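PDB 3FKD: L-threonine-O-3-phosphate decarboxylase from Porphyromonas gingivalis, which probably binds pyridoxal 5'-phosphate and probably decarboxylates L-threonine O-3-phosphate, as a lyase of the aminotransferase class I and II family. Local coordinates for residues T23-G28 with T247-K252; C136-N139 with R144-Q147; D166-S171 with F195-G200. All blocks are in the same frame, centred on the assembly; numbering follows the deposited sequence.

Contact 1 (T23-G28 with T247-K252); sequences TVWTDG and TLPIRK
Trp25 meets Leu248 and Pro249 where two irregular pieces of backbone come together near the surface, within the fold type I architecture of this aminotransferase class I and II family. The 23-28 segment is part of the loop between strand 18-19 and helix 31-39. The 247-252 segment is the lead-in to helix 250-266, with Pro249 at its N-cap. Pro249 is also the centre of an inverse gamma turn, with a weak bond from Ile250 N to Leu248 O (2.8 Å). The contact therefore joins the N-terminal loop to the start of a long helix, 219 residues further along the chain. It is made by side chains and buries a modest 165 Å².

The Trp25 indole is the central piece. Its CG lies anti to the backbone N (chi1 168°), which carries the ring out toward Leu248. Leu248 sits over one face in a CH-pi contact. Its CG is 3.8 Å from the centroid of the five-membered ring and only 10° off the ring normal. Leu248 CD2 reaches over the same face, 4.1 Å from Trp25 CD2.

The opposite face is turned to the loop's own backbone. Asp27 N lies above its centre and Gly28 N nearer the rim, so the ring is held between the backbone of its own loop and Leu248. Trp253, one turn into the helix, also meets the indole, with the ring planes at about 55°. Asp27 itself turns elsewhere, in a salt bridge to Arg324.

Pro249 adds a second, oblique approach at the benzene end of the indole. There its ring carbon CG is 3.6 Å from Trp25 CZ2, and the closest pair of the contact is Pro249 CD with Trp25 CZ2 at 3.4 Å.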
loop_
_atom_site.group_PDB
_atom_site.type_symbol
_atom_site.label_atom_id
_atom_site.label_comp_id
_atom_site.label_asym_id
_atom_site.label_seq_id
_atom_site.Cartn_x
_atom_site.Cartn_y
_atom_site.Cartn_z
ATOM N N THR A 23 -2.911 14.493 13.909
ATOM C CA THR A 23 -4.311 14.770 13.738
ATOM C C THR A 23 -5.083 13.467 13.781
ATOM O O THR A 23 -6.139 13.357 13.197
ATOM C CB THR A 23 -4.601 15.503 12.420
ATOM O OG1 THR A 23 -4.106 14.737 11.320
ATOM C CG2 THR A 23 -3.944 16.906 12.419
ATOM N N VAL A 24 -4.546 12.472 14.475
ATOM C CA VAL A 24 -5.260 11.223 14.706
ATOM C C VAL A 24 -6.028 11.214 16.047
ATOM O O VAL A 24 -5.474 11.515 17.087
ATOM C CB VAL A 24 -4.275 10.022 14.626
ATOM C CG1 VAL A 24 -4.964 8.711 14.962
ATOM C CG2 VAL A 24 -3.607 9.975 13.226
ATOM N N TRP A 25 -7.309 10.860 16.012
ATOM C CA TRP A 25 -8.047 10.566 17.242
ATOM C C TRP A 25 -7.499 9.325 17.957
ATOM O O TRP A 25 -7.698 8.203 17.538
ATOM C CB TRP A 25 -9.559 10.462 17.003
ATOM C CG TRP A 25 -10.306 9.892 18.178
ATOM C CD1 TRP A 25 -10.995 8.713 18.210
ATOM C CD2 TRP A 25 -10.417 10.456 19.498
ATOM N NE1 TRP A 25 -11.537 8.511 19.446
ATOM C CE2 TRP A 25 -11.207 9.559 20.264
ATOM C CE3 TRP A 25 -9.950 11.628 20.096
ATOM C CZ2 TRP A 25 -11.520 9.784 21.614
ATOM C CZ3 TRP A 25 -10.266 11.865 21.443
ATOM C CH2 TRP A 25 -11.048 10.940 22.188
ATOM N N THR A 26 -6.841 9.558 19.087
ATOM C CA THR A 26 -6.002 8.541 19.736
ATOM C C THR A 26 -6.606 7.832 20.968
ATOM O O THR A 26 -6.157 6.763 21.367
ATOM C CB THR A 26 -4.630 9.175 20.025
ATOM O OG1 THR A 26 -3.741 8.868 18.933
ATOM C CG2 THR A 26 -4.048 8.744 21.332
ATOM N N ASP A 27 -7.637 8.433 21.546
ATOM C CA ASP A 27 -8.187 7.969 22.808
ATOM C C ASP A 27 -9.371 7.013 22.630
ATOM O O ASP A 27 -10.080 6.752 23.583
ATOM C CB ASP A 27 -8.597 9.166 23.688
ATOM C CG ASP A 27 -7.695 9.345 24.908
ATOM O OD1 ASP A 27 -6.567 8.841 24.867
ATOM O OD2 ASP A 27 -8.105 9.982 25.914
ATOM N N GLY A 28 -9.578 6.495 21.420
ATOM C CA GLY A 28 -10.664 5.561 21.163
ATOM C C GLY A 28 -10.532 4.268 21.961
ATOM O O GLY A 28 -9.458 3.946 22.437
ATOM N N THR A 247 -17.822 5.295 17.404
ATOM C CA THR A 247 -18.272 6.683 17.397
ATOM C C THR A 247 -17.371 7.575 18.271
ATOM O O THR A 247 -16.982 7.209 19.380
ATOM C CB THR A 247 -19.701 6.762 17.890
ATOM O OG1 THR A 247 -20.554 6.210 16.877
ATOM C CG2 THR A 247 -20.100 8.222 18.249
ATOM N N LEU A 248 -17.039 8.740 17.757
ATOM C CA LEU A 248 -16.013 9.566 18.378
ATOM C C LEU A 248 -16.658 10.604 19.293
ATOM O O LEU A 248 -17.652 11.214 18.908
ATOM C CB LEU A 248 -15.223 10.254 17.254
ATOM C CG LEU A 248 -13.901 10.975 17.444
ATOM C CD1 LEU A 248 -13.522 11.436 16.057
ATOM C CD2 LEU A 248 -14.018 12.170 18.417
ATOM N N PRO A 249 -16.105 10.823 20.498
ATOM C CA PRO A 249 -16.756 11.794 21.393
ATOM C C PRO A 249 -16.400 13.211 20.991
ATOM O O PRO A 249 -15.539 13.828 21.629
ATOM C CB PRO A 249 -16.150 11.479 22.772
ATOM C CG PRO A 249 -14.959 10.601 22.523
ATOM C CD PRO A 249 -14.807 10.394 21.026
ATOM N N ILE A 250 -17.044 13.717 19.947
ATOM C CA ILE A 250 -16.644 14.975 19.355
ATOM C C ILE A 250 -17.038 16.223 20.169
ATOM O O ILE A 250 -16.305 17.205 20.134
ATOM C CB ILE A 250 -17.095 15.118 17.888
ATOM C CG1 ILE A 250 -16.411 16.341 17.254
ATOM C CG2 ILE A 250 -18.604 15.224 17.790
ATOM C CD1 ILE A 250 -14.926 16.355 17.409
ATOM N N ARG A 251 -18.158 16.198 20.896
ATOM C CA ARG A 251 -18.526 17.372 21.695
ATOM C C ARG A 251 -17.532 17.559 22.815
ATOM O O ARG A 251 -16.985 18.642 23.014
ATOM C CB ARG A 251 -19.934 17.284 22.269
ATOM C CG ARG A 251 -20.984 17.383 21.217
ATOM C CD ARG A 251 -22.220 18.116 21.694
ATOM N NE ARG A 251 -22.865 18.787 20.565
ATOM C CZ ARG A 251 -23.413 18.156 19.522
ATOM N NH1 ARG A 251 -23.417 16.816 19.463
ATOM N NH2 ARG A 251 -23.957 18.871 18.536
ATOM N N LYS A 252 -17.261 16.481 23.517
ATOM C CA LYS A 252 -16.323 16.559 24.608
ATOM C C LYS A 252 -14.883 16.958 24.142
ATOM O O LYS A 252 -14.184 17.733 24.796
ATOM C CB LYS A 252 -16.420 15.249 25.396
ATOM C CG LYS A 252 -15.221 14.872 26.198
ATOM C CD LYS A 252 -14.299 13.941 25.394
ATOM C CE LYS A 252 -13.423 13.184 26.361
ATOM N NZ LYS A 252 -14.204 12.914 27.654
#

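Contact 2 (C136-N139 with R144-Q147); sequences CNPN and RLLQ
Asn137 and Leu146 are joined by two hydrogen bonds that use both ends of the Asn137 amide. Leu146 N donates to Asn137 OD1 at 2.9 Å. It comes from above the carbonyl plane, 47° out of it, and not along a lone pair. Asn137 ND2 in turn donates to Leu146 O at 3.0 Å, bent to 135° at the hydrogen. The side chain thus satisfies the N-H and the C=O of one residue, and its own amide is held against rotation. With CG anti to the backbone N (chi1 -178°), the amide extends alongside the 144-147 backbone.

A third bond is purely backbone: Asn139 N donates to Arg144 O at 2.9 Å. The same oxygen is approached by Pro138 CA at 3.3 Å, a CA-H...O contact. The Asn139 side chain looks elsewhere, with ND2 bonded to Pro97 O.

The apolar part is small. Leu145 CD1 packs on the Pro138 ring, 3.6 Å from its CB, the two side chains lying side by side. The bent Arg144 chain folds back so that its guanidinium turns one edge to Cys136 O, with NH2 at 3.8 Å, while NH1 makes a weak bond to Ser118 O.

The peptide bond before Pro138 is cis. Together, these bonds pin both ends of a tight loop between strand 132-136 and helix 148-157. Its Asn-Pro-Asn sequence fits the Asn-Pro-rich loop that follows a central strand in aminotransferases of class I and II, on the cofactor side of the sheet.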
loop_
_atom_site.group_PDB
_atom_site.type_symbol
_atom_site.label_atom_id
_atom_site.label_comp_id
_atom_site.label_asym_id
_atom_site.label_seq_id
_atom_site.Cartn_x
_atom_site.Cartn_y
_atom_site.Cartn_z
ATOM N N CYS A 136 -10.277 20.119 1.972
ATOM C CA CYS A 136 -10.375 19.205 3.089
ATOM C C CYS A 136 -11.133 19.961 4.145
ATOM O O CYS A 136 -10.809 21.092 4.471
ATOM C CB CYS A 136 -8.984 18.745 3.540
ATOM S SG CYS A 136 -8.924 17.806 5.060
ATOM N N ASN A 137 -12.174 19.332 4.653
ATOM C CA ASN A 137 -13.101 20.021 5.513
ATOM C C ASN A 137 -13.500 19.120 6.685
ATOM O O ASN A 137 -14.107 18.073 6.461
ATOM C CB ASN A 137 -14.320 20.440 4.671
ATOM C CG ASN A 137 -15.332 21.206 5.472
ATOM O OD1 ASN A 137 -14.963 22.060 6.242
ATOM N ND2 ASN A 137 -16.601 20.898 5.318
ATOM N N PRO A 138 -13.140 19.508 7.934
ATOM C CA PRO A 138 -12.329 20.680 8.312
ATOM C C PRO A 138 -10.887 20.474 7.893
ATOM O O PRO A 138 -10.422 19.344 7.886
ATOM C CB PRO A 138 -12.417 20.691 9.848
ATOM C CG PRO A 138 -12.698 19.334 10.212
ATOM C CD PRO A 138 -13.609 18.800 9.130
ATOM N N ASN A 139 -10.197 21.554 7.562
ATOM C CA ASN A 139 -8.862 21.500 6.972
ATOM C C ASN A 139 -7.716 21.223 7.946
ATOM O O ASN A 139 -7.707 21.718 9.040
ATOM C CB ASN A 139 -8.597 22.807 6.218
ATOM C CG ASN A 139 -7.342 22.754 5.377
ATOM O OD1 ASN A 139 -7.166 21.861 4.539
ATOM N ND2 ASN A 139 -6.463 23.715 5.584
ATOM N N ARG A 144 -9.941 25.038 9.062
ATOM C CA ARG A 144 -10.902 25.849 8.332
ATOM C C ARG A 144 -12.080 24.973 7.980
ATOM O O ARG A 144 -11.906 23.862 7.548
ATOM C CB ARG A 144 -10.272 26.448 7.081
ATOM C CG ARG A 144 -11.165 27.411 6.341
ATOM C CD ARG A 144 -12.032 26.748 5.252
ATOM N NE ARG A 144 -11.403 25.590 4.591
ATOM C CZ ARG A 144 -10.725 25.625 3.442
ATOM N NH1 ARG A 144 -10.570 26.785 2.801
ATOM N NH2 ARG A 144 -10.204 24.501 2.926
ATOM N N LEU A 145 -13.291 25.453 8.195
ATOM C CA LEU A 145 -14.466 24.625 7.953
ATOM C C LEU A 145 -15.455 25.397 7.110
ATOM O O LEU A 145 -15.866 26.499 7.474
ATOM C CB LEU A 145 -15.117 24.172 9.272
ATOM C CG LEU A 145 -16.267 23.127 9.199
ATOM C CD1 LEU A 145 -15.747 21.732 9.077
ATOM C CD2 LEU A 145 -17.229 23.181 10.427
ATOM N N LEU A 146 -15.814 24.808 5.977
ATOM C CA LEU A 146 -16.841 25.309 5.084
ATOM C C LEU A 146 -18.158 24.621 5.433
ATOM O O LEU A 146 -18.174 23.455 5.854
ATOM C CB LEU A 146 -16.466 24.960 3.647
ATOM C CG LEU A 146 -15.083 25.447 3.274
ATOM C CD1 LEU A 146 -14.663 24.946 1.879
ATOM C CD2 LEU A 146 -15.102 26.955 3.359
ATOM N N GLN A 147 -19.258 25.342 5.245
ATOM C CA GLN A 147 -20.587 24.810 5.499
ATOM C C GLN A 147 -20.947 23.867 4.381
ATOM O O GLN A 147 -20.694 24.167 3.227
ATOM C CB GLN A 147 -21.606 25.950 5.528
ATOM C CG GLN A 147 -21.483 26.875 6.710
ATOM C CD GLN A 147 -21.651 26.121 7.986
ATOM O OE1 GLN A 147 -22.680 25.476 8.197
ATOM N NE2 GLN A 147 -20.640 26.176 8.853
#

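Contact 3 (D166-S171 with F195-G200); sequences DQSYVS and FSHAYG
His197 lies with its imidazole against Ser168 and Tyr169. The Tyr169 and His197 rings lie obliquely, planes 46° apart and centroids 4.8 Å apart. Tyr169 CE1 is over a face of the imidazole, 3.8 Å from His197 ND1, and Tyr169 OH comes near His197 CE1 (3.6 Å). Both rings have CG anti to the carbonyl carbon (chi1 -54° each), which swings each toward the other segment. The Tyr169 hydroxyl is bonded to Thr23 OG1.

Ser168 approaches obliquely from the same side as Tyr169, at the CD2 end of the imidazole. Its CB lies 3.3 Å from His197 CD2. Ser196 CB lies over the opposite face. Ser168 OG is turned to Asp166 OD1 at 2.7 Å, on the syn lone pair. Ser168 N binds the same oxygen from above the carboxylate plane, closing an Asx turn. Tyr102 OH holds Asp166 OD2.

A water at the edge of the imidazole, in its plane, bridges the backbones. It donates to Ser168 O at 2.7 Å and accepts from Ala198 N. Elsewhere in the contact, Ser171 OG lies 3.6 Å from Ala198 CB.

By family sequence, His197 probably stands where relatives carry the cofactor-binding lysine. The contact ties the turn after strand 162-166 to helix 196-199, which follows the parallel neighbour 189-194, with Tyr47 of the second subunit packed on His197.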
loop_
_atom_site.group_PDB
_atom_site.type_symbol
_atom_site.label_atom_id
_atom_site.label_comp_id
_atom_site.label_asym_id
_atom_site.label_seq_id
_atom_site.Cartn_x
_atom_site.Cartn_y
_atom_site.Cartn_z
ATOM N N ASP A 166 -11.180 15.650 0.584
ATOM C CA ASP A 166 -10.623 14.909 1.708
ATOM C C ASP A 166 -11.601 14.955 2.857
ATOM O O ASP A 166 -11.838 16.021 3.446
ATOM C CB ASP A 166 -9.265 15.485 2.140
ATOM C CG ASP A 166 -8.479 14.541 3.067
ATOM O OD1 ASP A 166 -9.076 13.557 3.569
ATOM O OD2 ASP A 166 -7.251 14.769 3.281
ATOM N N GLN A 167 -12.194 13.798 3.143
ATOM C CA GLN A 167 -13.148 13.638 4.240
ATOM C C GLN A 167 -12.546 12.974 5.480
ATOM O O GLN A 167 -13.277 12.424 6.309
ATOM C CB GLN A 167 -14.308 12.789 3.755
ATOM C CG GLN A 167 -15.001 13.362 2.569
ATOM C CD GLN A 167 -15.974 14.446 2.958
ATOM O OE1 GLN A 167 -15.570 15.568 3.254
ATOM N NE2 GLN A 167 -17.262 14.117 2.968
ATOM N N SER A 168 -11.225 13.010 5.599
ATOM C CA SER A 168 -10.543 12.310 6.666
ATOM C C SER A 168 -11.059 12.700 8.029
ATOM O O SER A 168 -11.008 11.911 8.957
ATOM C CB SER A 168 -9.037 12.571 6.634
ATOM O OG SER A 168 -8.410 11.925 5.550
ATOM N N TYR A 169 -11.507 13.950 8.146
ATOM C CA TYR A 169 -11.856 14.579 9.421
ATOM C C TYR A 169 -13.331 14.908 9.492
ATOM O O TYR A 169 -13.755 15.689 10.351
ATOM C CB TYR A 169 -11.055 15.867 9.622
ATOM C CG TYR A 169 -9.570 15.698 9.489
ATOM C CD1 TYR A 169 -8.808 15.137 10.520
ATOM C CD2 TYR A 169 -8.919 16.101 8.330
ATOM C CE1 TYR A 169 -7.434 14.981 10.388
ATOM C CE2 TYR A 169 -7.551 15.944 8.186
ATOM C CZ TYR A 169 -6.811 15.386 9.209
ATOM O OH TYR A 169 -5.457 15.241 9.031
ATOM N N VAL A 170 -14.112 14.305 8.607
ATOM C CA VAL A 170 -15.522 14.595 8.537
ATOM C C VAL A 170 -16.189 14.306 9.878
ATOM O O VAL A 170 -17.202 14.893 10.192
ATOM C CB VAL A 170 -16.210 13.810 7.424
ATOM C CG1 VAL A 170 -16.819 12.529 7.968
ATOM C CG2 VAL A 170 -17.268 14.667 6.776
ATOM N N SER A 171 -15.611 13.430 10.689
ATOM C CA SER A 171 -16.179 13.181 12.004
ATOM C C SER A 171 -15.581 14.031 13.182
ATOM O O SER A 171 -16.023 13.930 14.339
ATOM C CB SER A 171 -16.193 11.652 12.291
ATOM O OG SER A 171 -15.025 11.289 12.999
ATOM N N PHE A 195 -9.534 5.652 7.446
ATOM C CA PHE A 195 -9.688 4.856 8.638
ATOM C C PHE A 195 -8.562 5.200 9.588
ATOM O O PHE A 195 -8.593 4.826 10.750
ATOM C CB PHE A 195 -9.716 3.344 8.311
ATOM C CG PHE A 195 -11.063 2.845 7.806
ATOM C CD1 PHE A 195 -12.032 2.366 8.693
ATOM C CD2 PHE A 195 -11.350 2.823 6.449
ATOM C CE1 PHE A 195 -13.271 1.937 8.248
ATOM C CE2 PHE A 195 -12.581 2.383 5.992
ATOM C CZ PHE A 195 -13.531 1.942 6.883
ATOM N N SER A 196 -7.563 5.927 9.098
ATOM C CA SER A 196 -6.436 6.275 9.966
ATOM C C SER A 196 -6.792 7.218 11.117
ATOM O O SER A 196 -6.325 7.017 12.230
ATOM C CB SER A 196 -5.277 6.920 9.199
ATOM O OG SER A 196 -5.160 6.475 7.886
ATOM N N HIS A 197 -7.574 8.263 10.820
ATOM C CA HIS A 197 -7.727 9.416 11.722
ATOM C C HIS A 197 -8.795 9.227 12.783
ATOM O O HIS A 197 -8.494 9.345 13.958
ATOM C CB HIS A 197 -8.015 10.687 10.937
ATOM C CG HIS A 197 -7.003 10.974 9.876
ATOM N ND1 HIS A 197 -5.791 11.588 10.139
ATOM C CD2 HIS A 197 -7.026 10.739 8.549
ATOM C CE1 HIS A 197 -5.114 11.704 9.021
ATOM N NE2 HIS A 197 -5.842 11.199 8.039
ATOM N N ALA A 198 -10.024 8.920 12.335
ATOM C CA ALA A 198 -11.198 8.793 13.209
ATOM C C ALA A 198 -11.088 7.594 14.120
ATOM O O ALA A 198 -11.700 7.577 15.175
ATOM C CB ALA A 198 -12.515 8.741 12.407
ATOM N N TYR A 199 -10.279 6.616 13.729
ATOM C CA TYR A 199 -10.230 5.337 14.450
ATOM C C TYR A 199 -8.872 4.904 14.962
ATOM O O TYR A 199 -8.760 3.797 15.495
ATOM C CB TYR A 199 -10.834 4.203 13.639
ATOM C CG TYR A 199 -12.097 4.569 12.921
ATOM C CD1 TYR A 199 -13.290 4.820 13.624
ATOM C CD2 TYR A 199 -12.120 4.638 11.521
ATOM C CE1 TYR A 199 -14.465 5.157 12.944
ATOM C CE2 TYR A 199 -13.273 4.956 10.837
ATOM C CZ TYR A 199 -14.442 5.219 11.550
ATOM O OH TYR A 199 -15.566 5.531 10.836
ATOM N N GLY A 200 -7.862 5.762 14.823
ATOM C CA GLY A 200 -6.580 5.525 15.453
ATOM C C GLY A 200 -5.800 4.393 14.836
ATOM O O GLY A 200 -4.950 3.792 15.478
HETATM O O HOH W 1 -10.577 9.277 9.542
#

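How the contacts relate
Contacts 2 and 3 are buried in the core, whereas contact 1 lies near the surface. Both buried contacts lie where strands of the seven-stranded sheet end: contact 2 beyond strand 132-136, contact 3 beyond strands 162-166 and 189-194. Cys136 packs on Asp166 and Tyr169 there, and Pro138 CD is 3.3 Å from Tyr169 O. Contact 1 reaches contact 3 through Trp25 N and His197 O, probably hydrogen-bonded at 2.8 Å, and its Leu248 packs on Ser171. It does not touch contact 2. Chemistry follows place: apolar packing on an indole in contact 1, direct hydrogen bonds through a side-chain amide and the backbone in contact 2, aromatic packing and a bridging water in contact 3.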